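Local structure of type IV pilus assembly protein PilF (Pseudomonas aeruginosa, 2HO1) at residues Y137-R140 against S141-F144; L128-A131 against S132-T135. The protein plays an essential role in the outer-membrane localization of PilQ and its assembly into dodecameric secretins, and takes part in twitching motility. One frame throughout, in Å; residues are numbered along the deposited sequence.

Contact 1: residues Y137-R140 against S141-F144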
ATOM      1  N   TYR A 137     -10.557  -6.480   6.815  1.00 37.67           N
ATOM      2  CA  TYR A 137     -10.081  -6.327   8.182  1.00 35.13           C
ATOM      3  C   TYR A 137     -10.875  -5.231   8.898  1.00 37.10           C
ATOM      4  O   TYR A 137     -10.875  -4.075   8.486  1.00 37.05           O
ATOM      5  CB  TYR A 137      -8.562  -6.034   8.167  1.00 34.65           C
ATOM      6  CG  TYR A 137      -7.970  -5.813   9.539  1.00 34.70           C
ATOM      7  CD1 TYR A 137      -8.313  -6.641  10.618  1.00 33.60           C
ATOM      8  CD2 TYR A 137      -7.112  -4.736   9.776  1.00 35.42           C
ATOM      9  CE1 TYR A 137      -7.823  -6.392  11.898  1.00 35.48           C
ATOM     10  CE2 TYR A 137      -6.612  -4.477  11.051  1.00 36.37           C
ATOM     11  CZ  TYR A 137      -6.970  -5.303  12.114  1.00 36.66           C
ATOM     12  OH  TYR A 137      -6.463  -5.023  13.374  1.00 35.65           O
ATOM     13  N   PRO A 138     -11.579  -5.588   9.989  1.00 38.70           N
ATOM     14  CA  PRO A 138     -12.376  -4.615  10.736  1.00 39.19           C
ATOM     15  C   PRO A 138     -11.638  -3.354  11.181  1.00 37.91           C
ATOM     16  O   PRO A 138     -12.231  -2.280  11.270  1.00 38.89           O
ATOM     17  CB  PRO A 138     -12.896  -5.439  11.929  1.00 41.93           C
ATOM     18  CG  PRO A 138     -12.966  -6.810  11.396  1.00 39.37           C
ATOM     19  CD  PRO A 138     -11.670  -6.916  10.627  1.00 40.07           C
ATOM     20  N   GLU A 139     -10.347  -3.481  11.455  1.00 36.66           N
ATOM     21  CA  GLU A 139      -9.554  -2.351  11.903  1.00 36.20           C
ATOM     22  C   GLU A 139      -8.682  -1.734  10.811  1.00 36.05           C
ATOM     23  O   GLU A 139      -7.677  -1.078  11.094  1.00 34.16           O
ATOM     24  CB  GLU A 139      -8.695  -2.769  13.087  1.00 39.48           C
ATOM     25  CG  GLU A 139      -9.301  -2.459  14.436  1.00 47.40           C
ATOM     26  CD  GLU A 139     -10.692  -3.021  14.612  1.00 52.35           C
ATOM     27  OE1 GLU A 139     -10.874  -4.253  14.446  1.00 54.05           O
ATOM     28  OE2 GLU A 139     -11.611  -2.222  14.921  1.00 55.69           O
ATOM     29  N   ARG A 140      -9.076  -1.935   9.560  1.00 35.46           N
ATOM     30  CA  ARG A 140      -8.325  -1.374   8.447  1.00 34.35           C
ATOM     31  C   ARG A 140      -8.184   0.149   8.642  1.00 34.30           C
ATOM     32  O   ARG A 140      -7.158   0.736   8.251  1.00 35.43           O
ATOM     33  CB  ARG A 140      -9.033  -1.743   7.140  1.00 35.01           C
ATOM     34  CG  ARG A 140      -8.517  -1.085   5.850  1.00 34.00           C
ATOM     35  CD  ARG A 140      -8.829  -2.023   4.674  1.00 31.52           C
ATOM     36  NE  ARG A 140      -8.554  -1.439   3.366  1.00 31.98           N
ATOM     37  CZ  ARG A 140      -9.473  -0.854   2.591  1.00 34.00           C
ATOM     38  NH1 ARG A 140     -10.747  -0.772   2.988  1.00 29.55           N
ATOM     39  NH2 ARG A 140      -9.119  -0.339   1.418  1.00 29.63           N
ATOM     40  N   SER A 141      -9.189   0.790   9.256  1.00 33.99           N
ATOM     41  CA  SER A 141      -9.120   2.240   9.511  1.00 34.04           C
ATOM     42  C   SER A 141      -7.868   2.597  10.324  1.00 34.02           C
ATOM     43  O   SER A 141      -7.283   3.664  10.137  1.00 35.94           O
ATOM     44  CB  SER A 141     -10.349   2.732  10.280  1.00 36.24           C
ATOM     45  OG  SER A 141     -10.504   2.045  11.513  1.00 39.72           O
ATOM     46  N   ARG A 142      -7.477   1.710  11.234  1.00 34.50           N
ATOM     47  CA  ARG A 142      -6.270   1.908  12.063  1.00 35.43           C
ATOM     48  C   ARG A 142      -5.020   1.758  11.220  1.00 35.19           C
ATOM     49  O   ARG A 142      -4.011   2.433  11.453  1.00 34.25           O
ATOM     50  CB  ARG A 142      -6.227   0.889  13.204  1.00 37.91           C
ATOM     51  CG  ARG A 142      -6.879   1.402  14.476  1.00 48.67           C
ATOM     52  CD  ARG A 142      -7.494   0.295  15.360  1.00 56.94           C
ATOM     53  NE  ARG A 142      -6.683  -0.916  15.538  1.00 60.83           N
ATOM     54  CZ  ARG A 142      -6.915  -1.815  16.498  1.00 66.11           C
ATOM     55  NH1 ARG A 142      -7.921  -1.619  17.357  1.00 67.20           N
ATOM     56  NH2 ARG A 142      -6.164  -2.915  16.602  1.00 67.16           N
ATOM     57  N   VAL A 143      -5.071   0.835  10.260  1.00 33.44           N
ATOM     58  CA  VAL A 143      -3.952   0.651   9.372  1.00 32.13           C
ATOM     59  C   VAL A 143      -3.676   1.967   8.640  1.00 31.94           C
ATOM     60  O   VAL A 143      -2.519   2.384   8.528  1.00 32.47           O
ATOM     61  CB  VAL A 143      -4.241  -0.462   8.340  1.00 32.20           C
ATOM     62  CG1 VAL A 143      -3.155  -0.499   7.306  1.00 27.57           C
ATOM     63  CG2 VAL A 143      -4.376  -1.797   9.057  1.00 27.61           C
ATOM     64  N   PHE A 144      -4.721   2.624   8.142  1.00 28.85           N
ATOM     65  CA  PHE A 144      -4.541   3.887   7.443  1.00 29.44           C
ATOM     66  C   PHE A 144      -4.132   5.019   8.379  1.00 32.96           C
ATOM     67  O   PHE A 144      -3.431   5.963   7.966  1.00 31.56           O
ATOM     68  CB  PHE A 144      -5.799   4.282   6.680  1.00 31.47           C
ATOM     69  CG  PHE A 144      -5.999   3.492   5.424  1.00 34.93           C
ATOM     70  CD1 PHE A 144      -5.010   3.469   4.436  1.00 32.73           C
ATOM     71  CD2 PHE A 144      -7.149   2.736   5.230  1.00 33.89           C
ATOM     72  CE1 PHE A 144      -5.154   2.715   3.296  1.00 30.98           C
ATOM     73  CE2 PHE A 144      -7.283   1.973   4.068  1.00 34.66           C
ATOM     74  CZ  PHE A 144      -6.277   1.972   3.108  1.00 32.91           C
TER
HETATM   75  O   HOH W   1      -4.404  -3.802  14.799  1.00 49.41           O
HETATM   76  O   HOH W   2     -11.923  -0.133   9.288  1.00 38.64           O
HETATM   77  O   HOH W   3     -12.581   0.749  12.453  1.00 57.04           O
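At the amino-terminal start of helix 140-153, in what is assigned as TPR 4, Glu139 stands at the N-cap and its side chain lies alongside that of Arg142. A type I turn from Tyr137 to Arg140, closed by Arg140 N to Tyr137 O at 3.0 Å, leads into the helix. The Glu139 carbonyl oxygen takes Arg142 N at 2.8 Å and, more weakly, Val143 N. A chi1 of -95° sets Glu139 CG over one face of the Arg142 guanidinium, 3.2 Å from CZ. The two side chains point the same way, but Glu139 OE2 stays 4.5 Å from Arg142 NH1 and well out of the guanidinium plane, so any attraction is one of charge alone. One water instead meets the guanidinium in its plane, accepting from Arg142 NH2 and joining it to Tyr137 OH. Val143 CG2 comes to the edge of the Tyr137 ring, 4.0 Å from CE2. Phe144 N, four residues after Arg140, bonds to Arg140 O at 3.1 Å, and Phe144 CE2 lies over one face of the guanidinium of Arg140, whose chain is extended from CG to NE; Arg140 CZ in turn lies in plane at the Phe144 ring edge, the two planes 67° apart. Two further waters link Pro138 O to Ser141 N and OG. Tyr137, Arg142 and Val143 pack on helix 105-117, whereas Arg140, Ser141 and Phe144 face helix 157-170.

Contact 2: residues L128-A131 against S132-T135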
ATOM      1  N   LEU A 128       2.714  -1.904   6.938  1.00 30.79           N
ATOM      2  CA  LEU A 128       1.395  -1.302   6.887  1.00 31.12           C
ATOM      3  C   LEU A 128       0.807  -1.336   5.463  1.00 31.27           C
ATOM      4  O   LEU A 128      -0.396  -1.546   5.296  1.00 29.32           O
ATOM      5  CB  LEU A 128       1.449   0.128   7.422  1.00 27.78           C
ATOM      6  CG  LEU A 128       1.751   0.171   8.924  1.00 29.61           C
ATOM      7  CD1 LEU A 128       2.118   1.610   9.331  1.00 26.93           C
ATOM      8  CD2 LEU A 128       0.534  -0.353   9.734  1.00 26.29           C
ATOM      9  N   LEU A 129       1.647  -1.135   4.443  1.00 31.90           N
ATOM     10  CA  LEU A 129       1.184  -1.204   3.059  1.00 32.01           C
ATOM     11  C   LEU A 129       0.655  -2.621   2.784  1.00 33.17           C
ATOM     12  O   LEU A 129      -0.336  -2.807   2.074  1.00 30.94           O
ATOM     13  CB  LEU A 129       2.325  -0.905   2.079  1.00 31.39           C
ATOM     14  CG  LEU A 129       2.716   0.556   1.886  1.00 33.80           C
ATOM     15  CD1 LEU A 129       3.815   0.672   0.831  1.00 31.40           C
ATOM     16  CD2 LEU A 129       1.496   1.335   1.451  1.00 31.35           C
ATOM     17  N   GLU A 130       1.318  -3.636   3.336  1.00 31.56           N
ATOM     18  CA  GLU A 130       0.843  -4.990   3.102  1.00 33.34           C
ATOM     19  C   GLU A 130      -0.472  -5.198   3.892  1.00 32.78           C
ATOM     20  O   GLU A 130      -1.413  -5.829   3.407  1.00 34.01           O
ATOM     21  CB  GLU A 130       1.915  -6.020   3.502  1.00 33.99           C
ATOM     22  CG  GLU A 130       1.437  -7.464   3.442  1.00 36.82           C
ATOM     23  CD  GLU A 130       1.182  -7.988   2.012  1.00 42.20           C
ATOM     24  OE1 GLU A 130       2.152  -8.106   1.212  1.00 35.66           O
ATOM     25  OE2 GLU A 130      -0.011  -8.283   1.699  1.00 43.62           O
ATOM     26  N   ALA A 131      -0.546  -4.635   5.087  1.00 33.24           N
ATOM     27  CA  ALA A 131      -1.747  -4.766   5.918  1.00 31.74           C
ATOM     28  C   ALA A 131      -2.965  -4.165   5.241  1.00 31.63           C
ATOM     29  O   ALA A 131      -4.056  -4.685   5.352  1.00 31.55           O
ATOM     30  CB  ALA A 131      -1.548  -4.076   7.243  1.00 30.92           C
ATOM     31  N   SER A 132      -2.773  -3.056   4.556  1.00 31.09           N
ATOM     32  CA  SER A 132      -3.876  -2.361   3.917  1.00 31.43           C
ATOM     33  C   SER A 132      -4.607  -3.160   2.838  1.00 30.80           C
ATOM     34  O   SER A 132      -5.724  -2.814   2.457  1.00 31.29           O
ATOM     35  CB  SER A 132      -3.376  -1.022   3.337  1.00 30.78           C
ATOM     36  OG  SER A 132      -2.733  -1.187   2.088  1.00 31.32           O
ATOM     37  N   GLN A 133      -3.976  -4.229   2.352  1.00 30.19           N
ATOM     38  CA  GLN A 133      -4.555  -5.051   1.313  1.00 29.69           C
ATOM     39  C   GLN A 133      -5.743  -5.938   1.720  1.00 31.59           C
ATOM     40  O   GLN A 133      -6.496  -6.370   0.842  1.00 32.34           O
ATOM     41  CB  GLN A 133      -3.460  -5.894   0.661  1.00 30.74           C
ATOM     42  CG  GLN A 133      -2.445  -5.027  -0.089  1.00 29.10           C
ATOM     43  CD  GLN A 133      -3.141  -4.070  -1.067  1.00 30.41           C
ATOM     44  OE1 GLN A 133      -3.645  -4.487  -2.090  1.00 29.79           O
ATOM     45  NE2 GLN A 133      -3.193  -2.783  -0.718  1.00 32.55           N
ATOM     46  N   ASP A 134      -5.900  -6.235   3.011  1.00 28.86           N
ATOM     47  CA  ASP A 134      -7.049  -7.048   3.466  1.00 28.72           C
ATOM     48  C   ASP A 134      -8.172  -6.058   3.667  1.00 29.63           C
ATOM     49  O   ASP A 134      -8.263  -5.407   4.722  1.00 26.85           O
ATOM     50  CB  ASP A 134      -6.751  -7.738   4.793  1.00 27.50           C
ATOM     51  CG  ASP A 134      -7.920  -8.599   5.272  1.00 33.07           C
ATOM     52  OD1 ASP A 134      -8.992  -8.616   4.590  1.00 32.38           O
ATOM     53  OD2 ASP A 134      -7.770  -9.242   6.334  1.00 32.36           O
ATOM     54  N   THR A 135      -9.022  -5.899   2.650  1.00 29.69           N
ATOM     55  CA  THR A 135     -10.095  -4.917   2.782  1.00 31.85           C
ATOM     56  C   THR A 135     -11.231  -5.369   3.706  1.00 31.64           C
ATOM     57  O   THR A 135     -12.157  -4.605   3.960  1.00 31.96           O
ATOM     58  CB  THR A 135     -10.678  -4.508   1.366  1.00 32.36           C
ATOM     59  OG1 THR A 135     -11.159  -5.679   0.684  1.00 37.13           O
ATOM     60  CG2 THR A 135      -9.566  -3.879   0.485  1.00 32.77           C
TER
HETATM   61  O   HOH W   4      -6.481  -3.841   6.370  1.00 37.45           O
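Ser132 N reaches back to Leu128 O at 2.9 Å, an i to i-4 bond. With chi1 at 81°, its OG is set between the backbone N and the carbonyl carbon and approaches Leu129 O at 2.9 Å. That bond is not settled, because Gln133 OE1 of the second subunit is also within reach of the one hydroxyl proton. Gln133 follows with N to Glu130 O at 3.2 Å, an i to i-3 bond. Its chi1 of -66° puts CG 3.7 Å from Leu129 O, and the bend at chi2 (-52°) turns the amide back so that NE2 reaches Ser132 OG at 3.3 Å, with the hydroxyl oxygen close to the amide plane. Asp134 N, again i to i-3, closes a type I turn on Ala131 O through a weak 3.4 Å bond, and a water donates to both Ala131 O and Asp134 O. Asp134 OD1 bonds to Leu136 N beyond the turn. The polar groups of Ser132 and Gln133, both buried, are thus shared between this part of the chain and the second subunit, where Gln133 O also meets Lys166.

How the contacts relate
Contact 2 lies at the close of helix 121-131 and contact 1 opens helix 140-153, consistent with a passage from TPR 3 to TPR 4; their centres lie about 8 Å apart. They touch directly: Arg140 NE is probably hydrogen-bonded to Ser132 O at 3.3 Å, and Val143 CG1 packs on Leu128 O. Contact 2 is the more buried and meets the second subunit through five residues, while contact 1 is partly buried and meets it through Phe144. Backbone bonds and bridging water are common to both; the side chains differ, with Ser132 and Gln133 in contact 2 against arginines beside Glu139 and Phe144 in contact 1. Both also pack on helix 105-117.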